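PDB 1OMH: trwC protein from Escherichia coli, which recognises and processes the origin-of-transfer DNA during bacterial conjugation, as a relaxase, through the N-terminal domain present here. Local coordinates for residues B[2-7]-B[184-189]; B[83-88]-B[161-166]; B[115-120]-B[190-195]. All blocks are in the same frame, centred on the assembly; numbering follows the deposited sequence.

Contact 1: B[2-7]-B[184-189]. With nucleotides of chain A.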
loop_
_atom_site.group_PDB
_atom_site.type_symbol
_atom_site.label_atom_id
_atom_site.label_comp_id
_atom_site.label_asym_id
_atom_site.label_seq_id
_atom_site.Cartn_x
_atom_site.Cartn_y
_atom_site.Cartn_z
ATOM N N LEU B 2 3.710 -3.382 4.881
ATOM C CA LEU B 2 3.955 -3.034 3.487
ATOM C C LEU B 2 3.941 -4.328 2.683
ATOM O O LEU B 2 4.596 -5.306 3.041
ATOM C CB LEU B 2 5.317 -2.352 3.312
ATOM C CG LEU B 2 5.575 -1.456 2.083
ATOM C CD1 LEU B 2 7.003 -1.658 1.602
ATOM C CD2 LEU B 2 4.610 -1.754 0.956
ATOM N N SER B 3 3.178 -4.331 1.601
ATOM C CA SER B 3 3.094 -5.494 0.734
ATOM C C SER B 3 3.140 -5.004 -0.696
ATOM O O SER B 3 2.804 -3.851 -0.984
ATOM C CB SER B 3 1.789 -6.261 0.966
ATOM O OG SER B 3 0.679 -5.535 0.466
ATOM N N HIS B 4 3.569 -5.875 -1.596
ATOM C CA HIS B 4 3.631 -5.495 -2.990
ATOM C C HIS B 4 2.834 -6.481 -3.820
ATOM O O HIS B 4 2.629 -7.639 -3.433
ATOM C CB HIS B 4 5.080 -5.483 -3.488
ATOM C CG HIS B 4 5.730 -6.832 -3.485
ATOM N ND1 HIS B 4 6.732 -7.171 -2.600
ATOM C CD2 HIS B 4 5.507 -7.936 -4.238
ATOM C CE1 HIS B 4 7.096 -8.422 -2.809
ATOM N NE2 HIS B 4 6.367 -8.911 -3.797
HETATM N N MSE B 5 2.399 -6.010 -4.975
HETATM C CA MSE B 5 1.668 -6.846 -5.893
HETATM C C MSE B 5 2.060 -6.360 -7.270
HETATM O O MSE B 5 1.909 -5.177 -7.591
HETATM C CB MSE B 5 0.159 -6.697 -5.694
HETATM C CG MSE B 5 -0.633 -7.920 -6.139
HETATM SE SE MSE B 5 -2.545 -7.628 -6.103
HETATM C CE MSE B 5 -2.687 -6.788 -4.368
ATOM N N VAL B 6 2.620 -7.257 -8.069
ATOM C CA VAL B 6 2.991 -6.891 -9.427
ATOM C C VAL B 6 1.679 -6.873 -10.211
ATOM O O VAL B 6 0.967 -7.872 -10.250
ATOM C CB VAL B 6 3.934 -7.922 -10.042
ATOM C CG1 VAL B 6 4.210 -7.566 -11.499
ATOM C CG2 VAL B 6 5.234 -7.970 -9.244
ATOM N N LEU B 7 1.367 -5.734 -10.816
ATOM C CA LEU B 7 0.134 -5.552 -11.581
ATOM C C LEU B 7 0.268 -5.847 -13.073
ATOM O O LEU B 7 1.178 -5.343 -13.734
ATOM C CB LEU B 7 -0.359 -4.114 -11.423
ATOM C CG LEU B 7 -1.227 -3.659 -10.243
ATOM C CD1 LEU B 7 -1.226 -4.664 -9.110
ATOM C CD2 LEU B 7 -0.723 -2.306 -9.784
ATOM N N GLU B 184 15.065 -4.274 -7.460
ATOM C CA GLU B 184 15.500 -3.592 -6.248
ATOM C C GLU B 184 14.358 -3.191 -5.325
ATOM O O GLU B 184 14.478 -3.299 -4.108
ATOM C CB GLU B 184 16.329 -2.356 -6.604
ATOM C CG GLU B 184 17.748 -2.655 -7.072
ATOM C CD GLU B 184 18.620 -3.241 -5.970
ATOM O OE1 GLU B 184 18.742 -4.481 -5.891
ATOM O OE2 GLU B 184 19.181 -2.457 -5.177
ATOM N N ILE B 185 13.252 -2.728 -5.893
ATOM C CA ILE B 185 12.117 -2.328 -5.068
ATOM C C ILE B 185 11.412 -3.542 -4.458
ATOM O O ILE B 185 11.239 -3.616 -3.242
ATOM C CB ILE B 185 11.115 -1.485 -5.882
ATOM C CG1 ILE B 185 11.799 -0.185 -6.320
ATOM C CG2 ILE B 185 9.858 -1.172 -5.032
ATOM C CD1 ILE B 185 10.999 0.648 -7.292
ATOM N N VAL B 186 11.026 -4.499 -5.295
ATOM C CA VAL B 186 10.338 -5.698 -4.813
ATOM C C VAL B 186 11.119 -6.407 -3.704
ATOM O O VAL B 186 10.578 -6.688 -2.633
ATOM C CB VAL B 186 10.089 -6.703 -5.968
ATOM C CG1 VAL B 186 9.502 -8.006 -5.424
ATOM C CG2 VAL B 186 9.149 -6.094 -6.984
ATOM N N LYS B 187 12.392 -6.695 -3.962
ATOM C CA LYS B 187 13.235 -7.378 -2.983
ATOM C C LYS B 187 13.499 -6.563 -1.724
ATOM O O LYS B 187 13.927 -7.100 -0.707
ATOM C CB LYS B 187 14.564 -7.781 -3.634
ATOM C CG LYS B 187 14.388 -8.859 -4.698
ATOM C CD LYS B 187 15.706 -9.238 -5.371
ATOM C CE LYS B 187 15.523 -10.449 -6.289
ATOM N NZ LYS B 187 16.767 -10.784 -7.044
ATOM N N ALA B 188 13.239 -5.263 -1.794
ATOM C CA ALA B 188 13.444 -4.382 -0.649
ATOM C C ALA B 188 12.132 -4.091 0.087
ATOM O O ALA B 188 12.063 -3.167 0.895
ATOM C CB ALA B 188 14.080 -3.074 -1.114
ATOM N N THR B 189 11.095 -4.874 -0.191
ATOM C CA THR B 189 9.788 -4.669 0.447
ATOM C C THR B 189 9.856 -4.713 1.972
ATOM O O THR B 189 9.287 -3.855 2.655
ATOM C CB THR B 189 8.762 -5.724 -0.018
ATOM O OG1 THR B 189 8.570 -5.611 -1.431
ATOM C CG2 THR B 189 7.423 -5.514 0.689
ATOM P P DA A 19 12.864 -12.730 -2.679
ATOM O OP1 DA A 19 14.054 -12.025 -2.138
ATOM O OP2 DA A 19 12.785 -14.199 -2.595
ATOM O "O5'" DA A 19 11.560 -12.093 -2.007
ATOM C "C5'" DA A 19 11.458 -10.696 -1.643
ATOM C "C4'" DA A 19 9.993 -10.332 -1.533
ATOM O "O4'" DA A 19 9.388 -10.797 -2.733
ATOM C "C3'" DA A 19 9.166 -10.895 -0.367
ATOM O "O3'" DA A 19 8.655 -9.682 0.213
ATOM C "C2'" DA A 19 7.841 -11.271 -1.017
ATOM C "C1'" DA A 19 8.129 -11.338 -2.504
ATOM N N9 DA A 19 8.087 -12.579 -3.254
ATOM C C8 DA A 19 8.691 -13.797 -3.076
ATOM N N7 DA A 19 8.500 -14.622 -4.077
ATOM C C5 DA A 19 7.699 -13.901 -4.953
ATOM C C6 DA A 19 7.153 -14.203 -6.211
ATOM N N6 DA A 19 7.334 -15.365 -6.843
ATOM N N1 DA A 19 6.404 -13.256 -6.811
ATOM C C2 DA A 19 6.217 -12.085 -6.187
ATOM N N3 DA A 19 6.681 -11.682 -5.006
ATOM C C4 DA A 19 7.421 -12.653 -4.441
ATOM P P DT A 18 10.762 -16.845 -7.099
ATOM O OP1 DT A 18 11.776 -17.722 -6.462
ATOM O OP2 DT A 18 9.319 -17.078 -6.835
ATOM O "O5'" DT A 18 11.102 -15.312 -6.772
ATOM C "C5'" DT A 18 12.450 -14.887 -6.508
ATOM C "C4'" DT A 18 12.536 -13.383 -6.338
ATOM O "O4'" DT A 18 11.952 -12.700 -7.480
ATOM C "C3'" DT A 18 11.777 -12.863 -5.105
ATOM O "O3'" DT A 18 12.807 -12.345 -4.235
ATOM C "C2'" DT A 18 11.265 -11.494 -5.532
ATOM C "C1'" DT A 18 11.452 -11.465 -7.027
ATOM N N1 DT A 18 10.497 -10.860 -7.966
ATOM C C2 DT A 18 10.889 -9.638 -8.477
ATOM O O2 DT A 18 11.962 -9.114 -8.212
ATOM N N3 DT A 18 9.985 -9.047 -9.310
ATOM C C4 DT A 18 8.758 -9.539 -9.695
ATOM O O4 DT A 18 8.053 -8.878 -10.458
ATOM C C5 DT A 18 8.409 -10.834 -9.142
ATOM C C7 DT A 18 7.092 -11.448 -9.512
ATOM C C6 DT A 18 9.287 -11.428 -8.315
ATOM P P DT A 25 -7.636 -8.068 3.015
ATOM O OP1 DT A 25 -9.075 -7.796 3.260
ATOM O OP2 DT A 25 -7.167 -9.473 2.908
ATOM O "O5'" DT A 25 -7.189 -7.332 1.674
ATOM C "C5'" DT A 25 -7.223 -5.904 1.574
ATOM C "C4'" DT A 25 -6.252 -5.422 0.518
ATOM O "O4'" DT A 25 -4.899 -5.684 0.947
ATOM C "C3'" DT A 25 -6.394 -6.168 -0.802
ATOM O "O3'" DT A 25 -7.291 -5.441 -1.637
ATOM C "C2'" DT A 25 -4.998 -6.118 -1.392
ATOM C "C1'" DT A 25 -4.084 -5.987 -0.180
ATOM N N1 DT A 25 -3.264 -7.178 0.139
ATOM C C2 DT A 25 -2.107 -7.380 -0.590
ATOM O O2 DT A 25 -1.749 -6.648 -1.502
ATOM N N3 DT A 25 -1.379 -8.482 -0.211
ATOM C C4 DT A 25 -1.687 -9.384 0.790
ATOM O O4 DT A 25 -0.930 -10.327 1.017
ATOM C C5 DT A 25 -2.919 -9.118 1.502
ATOM C C7 DT A 25 -3.338 -10.040 2.604
ATOM C C6 DT A 25 -3.635 -8.047 1.142
#
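His4 and Thr189 meet through the polar edge of the imidazole: ND1 of His4 donates to OG1 of Thr189 at 2.7 Å, with the hydroxyl lying 21° out of the ring plane. The hydroxyl in turn donates to the carbonyl O of Val186, 2.6 Å from Thr189 OG1, and that oxygen also accepts from Thr189 N. His4 CG lies between the backbone N and the carbonyl carbon (chi1 65°), which turns the ring to Thr189 and to the DNA. There His4 NE2 donates to N3 of DA19 of chain A at 3.0 Å in an almost straight bond (176°). With both nitrogens donating, the ring is probably doubly protonated and charged.

Apolar packing adds to this: CG1 of Val186 sits over one face in a CH-pi contact, 3.8 Å from the centroid of the His4 ring, while CB of Val186 packs against the base of DT18 of chain A. Together these contacts would hold the ring's rotation. Two residues earlier, CD1 of Leu2 packs on CG2 of Thr189 at 4.0 Å.

Edge strand 2-8 and the turn joining helices 183-187 and 189-206 thus form part of the DNA-binding surface of the relaxase domain, where a hydrogen-bond relay orients a histidine for reading a base edge.

Contact 2: B[83-88]-B[161-166]. With SO4 (sulfate ion), chain C.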
loop_
_atom_site.group_PDB
_atom_site.type_symbol
_atom_site.label_atom_id
_atom_site.label_comp_id
_atom_site.label_asym_id
_atom_site.label_seq_id
_atom_site.Cartn_x
_atom_site.Cartn_y
_atom_site.Cartn_z
ATOM N N GLY B 83 2.198 -2.114 -13.673
ATOM C CA GLY B 83 2.710 -1.414 -12.515
ATOM C C GLY B 83 3.036 -2.296 -11.325
ATOM O O GLY B 83 3.045 -3.525 -11.405
ATOM N N LEU B 84 3.300 -1.636 -10.208
ATOM C CA LEU B 84 3.642 -2.299 -8.963
ATOM C C LEU B 84 2.902 -1.566 -7.863
ATOM O O LEU B 84 3.104 -0.367 -7.665
ATOM C CB LEU B 84 5.152 -2.203 -8.725
ATOM C CG LEU B 84 5.683 -2.803 -7.422
ATOM C CD1 LEU B 84 5.345 -4.293 -7.371
ATOM C CD2 LEU B 84 7.190 -2.582 -7.336
ATOM N N ASP B 85 2.033 -2.279 -7.162
ATOM C CA ASP B 85 1.274 -1.677 -6.081
ATOM C C ASP B 85 1.946 -1.928 -4.740
ATOM O O ASP B 85 2.178 -3.075 -4.362
ATOM C CB ASP B 85 -0.148 -2.245 -6.048
ATOM C CG ASP B 85 -1.010 -1.622 -4.947
ATOM O OD1 ASP B 85 -0.592 -0.615 -4.337
ATOM O OD2 ASP B 85 -2.119 -2.139 -4.702
ATOM N N LEU B 86 2.284 -0.851 -4.038
ATOM C CA LEU B 86 2.874 -0.972 -2.714
ATOM C C LEU B 86 1.764 -0.514 -1.766
ATOM O O LEU B 86 1.382 0.659 -1.755
ATOM C CB LEU B 86 4.118 -0.083 -2.572
ATOM C CG LEU B 86 5.366 -0.390 -3.417
ATOM C CD1 LEU B 86 6.535 0.460 -2.935
ATOM C CD2 LEU B 86 5.734 -1.855 -3.314
ATOM N N THR B 87 1.233 -1.453 -0.993
ATOM C CA THR B 87 0.154 -1.157 -0.058
ATOM C C THR B 87 0.676 -0.982 1.362
ATOM O O THR B 87 1.131 -1.943 1.986
ATOM C CB THR B 87 -0.891 -2.282 -0.065
ATOM O OG1 THR B 87 -1.444 -2.398 -1.381
ATOM C CG2 THR B 87 -2.002 -1.998 0.937
ATOM N N PHE B 88 0.608 0.256 1.847
ATOM C CA PHE B 88 1.049 0.623 3.188
ATOM C C PHE B 88 -0.157 0.631 4.127
ATOM O O PHE B 88 -1.105 1.374 3.903
ATOM C CB PHE B 88 1.653 2.035 3.203
ATOM C CG PHE B 88 2.877 2.195 2.360
ATOM C CD1 PHE B 88 2.777 2.386 0.983
ATOM C CD2 PHE B 88 4.139 2.165 2.944
ATOM C CE1 PHE B 88 3.923 2.549 0.197
ATOM C CE2 PHE B 88 5.291 2.324 2.166
ATOM C CZ PHE B 88 5.180 2.517 0.794
ATOM N N HIS B 161 -4.955 2.825 5.022
ATOM C CA HIS B 161 -3.958 2.260 4.132
ATOM C C HIS B 161 -3.922 3.015 2.819
ATOM O O HIS B 161 -4.914 3.624 2.401
ATOM C CB HIS B 161 -4.231 0.771 3.868
ATOM C CG HIS B 161 -5.556 0.489 3.226
ATOM N ND1 HIS B 161 -6.756 0.652 3.888
ATOM C CD2 HIS B 161 -5.873 0.023 1.994
ATOM C CE1 HIS B 161 -7.749 0.298 3.095
ATOM N NE2 HIS B 161 -7.240 -0.089 1.937
ATOM N N THR B 162 -2.768 2.976 2.166
ATOM C CA THR B 162 -2.600 3.660 0.896
ATOM C C THR B 162 -2.051 2.721 -0.149
ATOM O O THR B 162 -1.100 1.972 0.110
ATOM C CB THR B 162 -1.627 4.855 1.004
ATOM O OG1 THR B 162 -2.166 5.843 1.887
ATOM C CG2 THR B 162 -1.406 5.488 -0.375
ATOM N N HIS B 163 -2.673 2.754 -1.321
ATOM C CA HIS B 163 -2.237 1.947 -2.446
ATOM C C HIS B 163 -1.341 2.850 -3.275
ATOM O O HIS B 163 -1.834 3.749 -3.950
ATOM C CB HIS B 163 -3.428 1.517 -3.307
ATOM C CG HIS B 163 -4.242 0.411 -2.716
ATOM N ND1 HIS B 163 -3.799 -0.895 -2.665
ATOM C CD2 HIS B 163 -5.474 0.411 -2.153
ATOM C CE1 HIS B 163 -4.722 -1.649 -2.099
ATOM N NE2 HIS B 163 -5.750 -0.880 -1.778
ATOM N N ALA B 164 -0.030 2.632 -3.202
ATOM C CA ALA B 164 0.926 3.417 -3.970
ATOM C C ALA B 164 1.175 2.656 -5.263
ATOM O O ALA B 164 1.949 1.696 -5.291
ATOM C CB ALA B 164 2.238 3.577 -3.191
ATOM N N VAL B 165 0.512 3.079 -6.331
ATOM C CA VAL B 165 0.666 2.411 -7.607
ATOM C C VAL B 165 1.822 2.982 -8.420
ATOM O O VAL B 165 1.717 4.060 -9.022
ATOM C CB VAL B 165 -0.632 2.490 -8.439
ATOM C CG1 VAL B 165 -0.460 1.720 -9.745
ATOM C CG2 VAL B 165 -1.801 1.914 -7.631
ATOM N N ILE B 166 2.932 2.251 -8.419
ATOM C CA ILE B 166 4.104 2.658 -9.174
ATOM C C ILE B 166 3.886 2.163 -10.599
ATOM O O ILE B 166 3.858 0.958 -10.851
ATOM C CB ILE B 166 5.402 2.017 -8.629
ATOM C CG1 ILE B 166 5.694 2.501 -7.204
ATOM C CG2 ILE B 166 6.574 2.391 -9.523
ATOM C CD1 ILE B 166 4.730 2.017 -6.157
HETATM S S SO4 C . -9.042 -2.387 -0.489
HETATM O O1 SO4 C . -9.689 -1.193 -1.066
HETATM O O2 SO4 C . -9.686 -2.740 0.793
HETATM O O3 SO4 C . -7.615 -2.099 -0.251
HETATM O O4 SO4 C . -9.175 -3.513 -1.433
#
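His163 and Asp85 meet diagonally across neighbouring antiparallel strands, on the same face of the sheet, and the ring of His163 is held at both nitrogens. Its ND1 donates at 2.9 Å to OD2 of Asp85, which accepts through its syn lone pair, although the bond is bent (139°) and the two planes stand 47° apart. Asp85 reaches it because its CG lies anti to the backbone N (chi1 -179°). At the far edge, His163 NE2 donates to O3 of a sulfate, probably from the crystallisation liquor, at 2.7 Å; NE2 of His161 shares that oxygen at 3.0 Å, so two imidazoles grip one acceptor.

Around this first shell, Gln159 holds ND1 of His161 through its backbone O, Tyr18 stacks on the His163 ring, and Arg154 gives the sulfate a further bond.

Farther out, the strands themselves set the spacing. Paired backbone bonds join Leu84 to Ile166, Leu86 to Ala164 and Phe88 to Thr162. Their side chains cover the face turned from the histidines, where CG of Leu86 meets CD1 of Ile166 at 3.7 Å and the edge of the Phe88 ring, at CE1, meets CB of Ala164 at 3.9 Å.

With His150, His161 and His163 form the three-histidine metal site of the relaxase, which binds zinc or copper in other crystals; here, without metal, the sulfate lies beside it on the central antiparallel sheet.

Contact 3: B[115-120]-B[190-195]. With nucleotides of chain A.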
loop_
_atom_site.group_PDB
_atom_site.type_symbol
_atom_site.label_atom_id
_atom_site.label_comp_id
_atom_site.label_asym_id
_atom_site.label_seq_id
_atom_site.Cartn_x
_atom_site.Cartn_y
_atom_site.Cartn_z
ATOM N N ALA B 115 5.057 8.892 1.916
ATOM C CA ALA B 115 5.834 9.707 0.984
ATOM C C ALA B 115 7.342 9.511 1.156
ATOM O O ALA B 115 8.074 9.390 0.175
ATOM C CB ALA B 115 5.473 11.184 1.152
ATOM N N ARG B 116 7.803 9.478 2.400
ATOM C CA ARG B 116 9.224 9.298 2.669
ATOM C C ARG B 116 9.712 7.913 2.258
ATOM O O ARG B 116 10.831 7.758 1.762
ATOM C CB ARG B 116 9.507 9.548 4.150
ATOM C CG ARG B 116 9.338 11.006 4.549
ATOM C CD ARG B 116 9.360 11.172 6.056
ATOM N NE ARG B 116 9.086 12.549 6.460
ATOM C CZ ARG B 116 8.822 12.923 7.707
ATOM N NH1 ARG B 116 8.794 12.020 8.680
ATOM N NH2 ARG B 116 8.588 14.199 7.982
ATOM N N THR B 117 8.873 6.901 2.452
ATOM C CA THR B 117 9.264 5.551 2.080
ATOM C C THR B 117 9.356 5.453 0.561
ATOM O O THR B 117 10.274 4.829 0.026
ATOM C CB THR B 117 8.256 4.515 2.604
ATOM O OG1 THR B 117 8.111 4.674 4.021
ATOM C CG2 THR B 117 8.738 3.099 2.312
ATOM N N LEU B 118 8.413 6.084 -0.135
ATOM C CA LEU B 118 8.411 6.044 -1.588
ATOM C C LEU B 118 9.628 6.757 -2.172
ATOM O O LEU B 118 10.057 6.452 -3.286
ATOM C CB LEU B 118 7.113 6.653 -2.135
ATOM C CG LEU B 118 5.858 5.808 -1.887
ATOM C CD1 LEU B 118 4.625 6.566 -2.328
ATOM C CD2 LEU B 118 5.971 4.484 -2.640
ATOM N N GLU B 119 10.177 7.710 -1.430
ATOM C CA GLU B 119 11.362 8.425 -1.898
ATOM C C GLU B 119 12.504 7.421 -1.964
ATOM O O GLU B 119 13.316 7.443 -2.882
ATOM C CB GLU B 119 11.741 9.550 -0.937
ATOM C CG GLU B 119 10.883 10.802 -1.030
ATOM C CD GLU B 119 11.402 11.916 -0.137
ATOM O OE1 GLU B 119 12.541 12.379 -0.362
ATOM O OE2 GLU B 119 10.680 12.326 0.793
ATOM N N GLN B 120 12.552 6.531 -0.981
ATOM C CA GLN B 120 13.594 5.522 -0.934
ATOM C C GLN B 120 13.354 4.417 -1.947
ATOM O O GLN B 120 14.300 3.795 -2.448
ATOM C CB GLN B 120 13.722 4.974 0.489
ATOM C CG GLN B 120 14.336 6.019 1.417
ATOM C CD GLN B 120 14.550 5.533 2.835
ATOM O OE1 GLN B 120 15.136 4.476 3.063
ATOM N NE2 GLN B 120 14.087 6.317 3.800
ATOM N N ARG B 190 10.536 -5.720 2.508
ATOM C CA ARG B 190 10.675 -5.845 3.953
ATOM C C ARG B 190 11.354 -4.598 4.504
ATOM O O ARG B 190 10.900 -4.018 5.490
ATOM C CB ARG B 190 11.508 -7.084 4.300
ATOM C CG ARG B 190 12.121 -7.059 5.690
ATOM C CD ARG B 190 11.173 -7.587 6.732
ATOM N NE ARG B 190 10.978 -9.026 6.592
ATOM C CZ ARG B 190 10.340 -9.780 7.481
ATOM N NH1 ARG B 190 9.836 -9.231 8.578
ATOM N NH2 ARG B 190 10.201 -11.082 7.271
ATOM N N TYR B 191 12.445 -4.184 3.862
ATOM C CA TYR B 191 13.184 -3.003 4.299
ATOM C C TYR B 191 12.354 -1.728 4.215
ATOM O O TYR B 191 12.409 -0.889 5.112
ATOM C CB TYR B 191 14.451 -2.815 3.463
ATOM C CG TYR B 191 15.209 -1.547 3.809
ATOM C CD1 TYR B 191 16.050 -1.496 4.917
ATOM C CD2 TYR B 191 15.064 -0.392 3.037
ATOM C CE1 TYR B 191 16.729 -0.320 5.251
ATOM C CE2 TYR B 191 15.735 0.780 3.361
ATOM C CZ TYR B 191 16.563 0.811 4.467
ATOM O OH TYR B 191 17.220 1.977 4.792
ATOM N N LEU B 192 11.604 -1.564 3.128
ATOM C CA LEU B 192 10.788 -0.369 2.969
ATOM C C LEU B 192 9.640 -0.355 3.975
ATOM O O LEU B 192 9.196 0.711 4.402
ATOM C CB LEU B 192 10.266 -0.270 1.532
ATOM C CG LEU B 192 11.379 -0.032 0.499
ATOM C CD1 LEU B 192 10.829 -0.197 -0.906
ATOM C CD2 LEU B 192 11.979 1.359 0.690
ATOM N N GLY B 193 9.168 -1.539 4.358
ATOM C CA GLY B 193 8.104 -1.609 5.348
ATOM C C GLY B 193 8.641 -1.116 6.684
ATOM O O GLY B 193 7.928 -0.492 7.477
ATOM N N ALA B 194 9.920 -1.390 6.927
ATOM C CA ALA B 194 10.568 -0.979 8.169
ATOM C C ALA B 194 10.751 0.534 8.167
ATOM O O ALA B 194 10.680 1.179 9.211
ATOM C CB ALA B 194 11.912 -1.687 8.321
ATOM N N VAL B 195 10.982 1.096 6.984
ATOM C CA VAL B 195 11.138 2.541 6.845
ATOM C C VAL B 195 9.799 3.238 7.116
ATOM O O VAL B 195 9.751 4.291 7.762
ATOM C CB VAL B 195 11.607 2.923 5.424
ATOM C CG1 VAL B 195 11.682 4.435 5.292
ATOM C CG2 VAL B 195 12.973 2.286 5.134
ATOM P P DT A 20 8.206 -9.585 1.756
ATOM O OP1 DT A 20 7.052 -8.653 1.748
ATOM O OP2 DT A 20 9.434 -9.229 2.494
ATOM O "O5'" DT A 20 7.710 -11.040 2.183
ATOM C "C5'" DT A 20 6.320 -11.408 2.193
ATOM C "C4'" DT A 20 6.185 -12.810 2.741
ATOM O "O4'" DT A 20 7.127 -13.631 2.022
ATOM C "C3'" DT A 20 6.580 -12.916 4.223
ATOM O "O3'" DT A 20 5.450 -13.470 4.922
ATOM C "C2'" DT A 20 7.291 -14.257 4.311
ATOM C "C1'" DT A 20 7.615 -14.624 2.889
ATOM N N1 DT A 20 8.960 -15.041 2.490
ATOM C C2 DT A 20 9.133 -16.402 2.441
ATOM O O2 DT A 20 8.246 -17.192 2.727
ATOM N N3 DT A 20 10.374 -16.809 2.037
ATOM C C4 DT A 20 11.439 -16.011 1.673
ATOM O O4 DT A 20 12.488 -16.537 1.313
ATOM C C5 DT A 20 11.196 -14.580 1.753
ATOM C C7 DT A 20 12.295 -13.631 1.379
ATOM C C6 DT A 20 9.981 -14.169 2.161
ATOM P P DT A 21 4.268 -12.553 5.500
ATOM O OP1 DT A 21 3.299 -13.579 5.969
ATOM O OP2 DT A 21 3.839 -11.552 4.506
ATOM O "O5'" DT A 21 4.889 -11.821 6.771
ATOM C "C5'" DT A 21 5.339 -12.569 7.906
ATOM C "C4'" DT A 21 5.464 -11.676 9.124
ATOM O "O4'" DT A 21 6.285 -10.528 8.787
ATOM C "C3'" DT A 21 4.134 -11.100 9.629
ATOM O "O3'" DT A 21 3.810 -11.783 10.855
ATOM C "C2'" DT A 21 4.537 -9.746 10.189
ATOM C "C1'" DT A 21 5.856 -9.393 9.518
ATOM N N1 DT A 21 5.906 -8.177 8.660
ATOM C C2 DT A 21 5.555 -6.969 9.247
ATOM O O2 DT A 21 5.183 -6.863 10.403
ATOM N N3 DT A 21 5.655 -5.878 8.419
ATOM C C4 DT A 21 6.057 -5.861 7.098
ATOM O O4 DT A 21 6.100 -4.788 6.487
ATOM C C5 DT A 21 6.403 -7.157 6.541
ATOM C C7 DT A 21 6.850 -7.238 5.115
ATOM C C6 DT A 21 6.307 -8.235 7.337
HETATM O O HOH W 1 16.694 4.322 5.768
#
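Tyr191 OH and Gln120 OE1 are joined by one water, 2.6 Å from the Tyr191 hydroxyl and 3.1 Å from OE1 of Gln120, to which it donates. The direct distance between OE1 and OH is 3.7 Å, so the water spans a gap that the two groups do not close themselves. The amide oxygen comes in at the edge of the phenol ring, with the amide and ring planes 59° apart. Gln120 gets there by a chain extended beyond CG, which carries its amide outward across the groove between the helices.

Next to the bridge, methyl groups do the touching, some of them against polar atoms. CG1 of Val195 lies 3.4 Å from NE2 of Gln120, and its CG2 approaches the amide oxygen, so the two valine methyls lie alongside the amide. One turn earlier, CG2 of Thr117 presses against the carbonyl O of Leu192 at 3.2 Å and packs on that residue's CB. This methyl is presented to helix 190-195 because it lies anti to the threonine's backbone N, while OG1 turns back to bond the backbone O of Ala113. CD2 of Leu192 completes the packing against CB of Gln120, at 4.0 Å.

The axes of segments 115-120 and 190-195 run roughly antiparallel, with an angle of 147° and a closest approach of 9.3 Å. Arg116 reaches out to form salt bridges with Glu199 and Glu203, farther along helix 189-206. Away from the packing, C6 of DT21 of chain A lies over one face of the Arg190 guanidinium.

The chemistry therefore implies a helix pair held chiefly by fitted methyl groups, with polar links toward its rim, one of them made through water.

How the contacts relate
Contact 2 is the core of the three: it joins two inner strands of the central sheet, entirely buried, by regular backbone bonds. Contact 1 shares that sheet, since strand 2-8 borders strand 81-89 (Ser3 O meets Thr87 N, Leu7 N meets Gly83 O), yet it is side-chain chemistry facing DNA. Contact 3 lies on the sheet's helix-covered face, where Thr117 and Leu118 pack on Phe88, and its outer rim is watery. Helices 183-187 and 189-206 follow one another, so contacts 1 and 3 adjoin, with Leu2 CD1 against Leu192 CB. Directed bonds dominate contact 2, and in contact 1 they lead to DNA, whereas the helix pair relies mostly on packing.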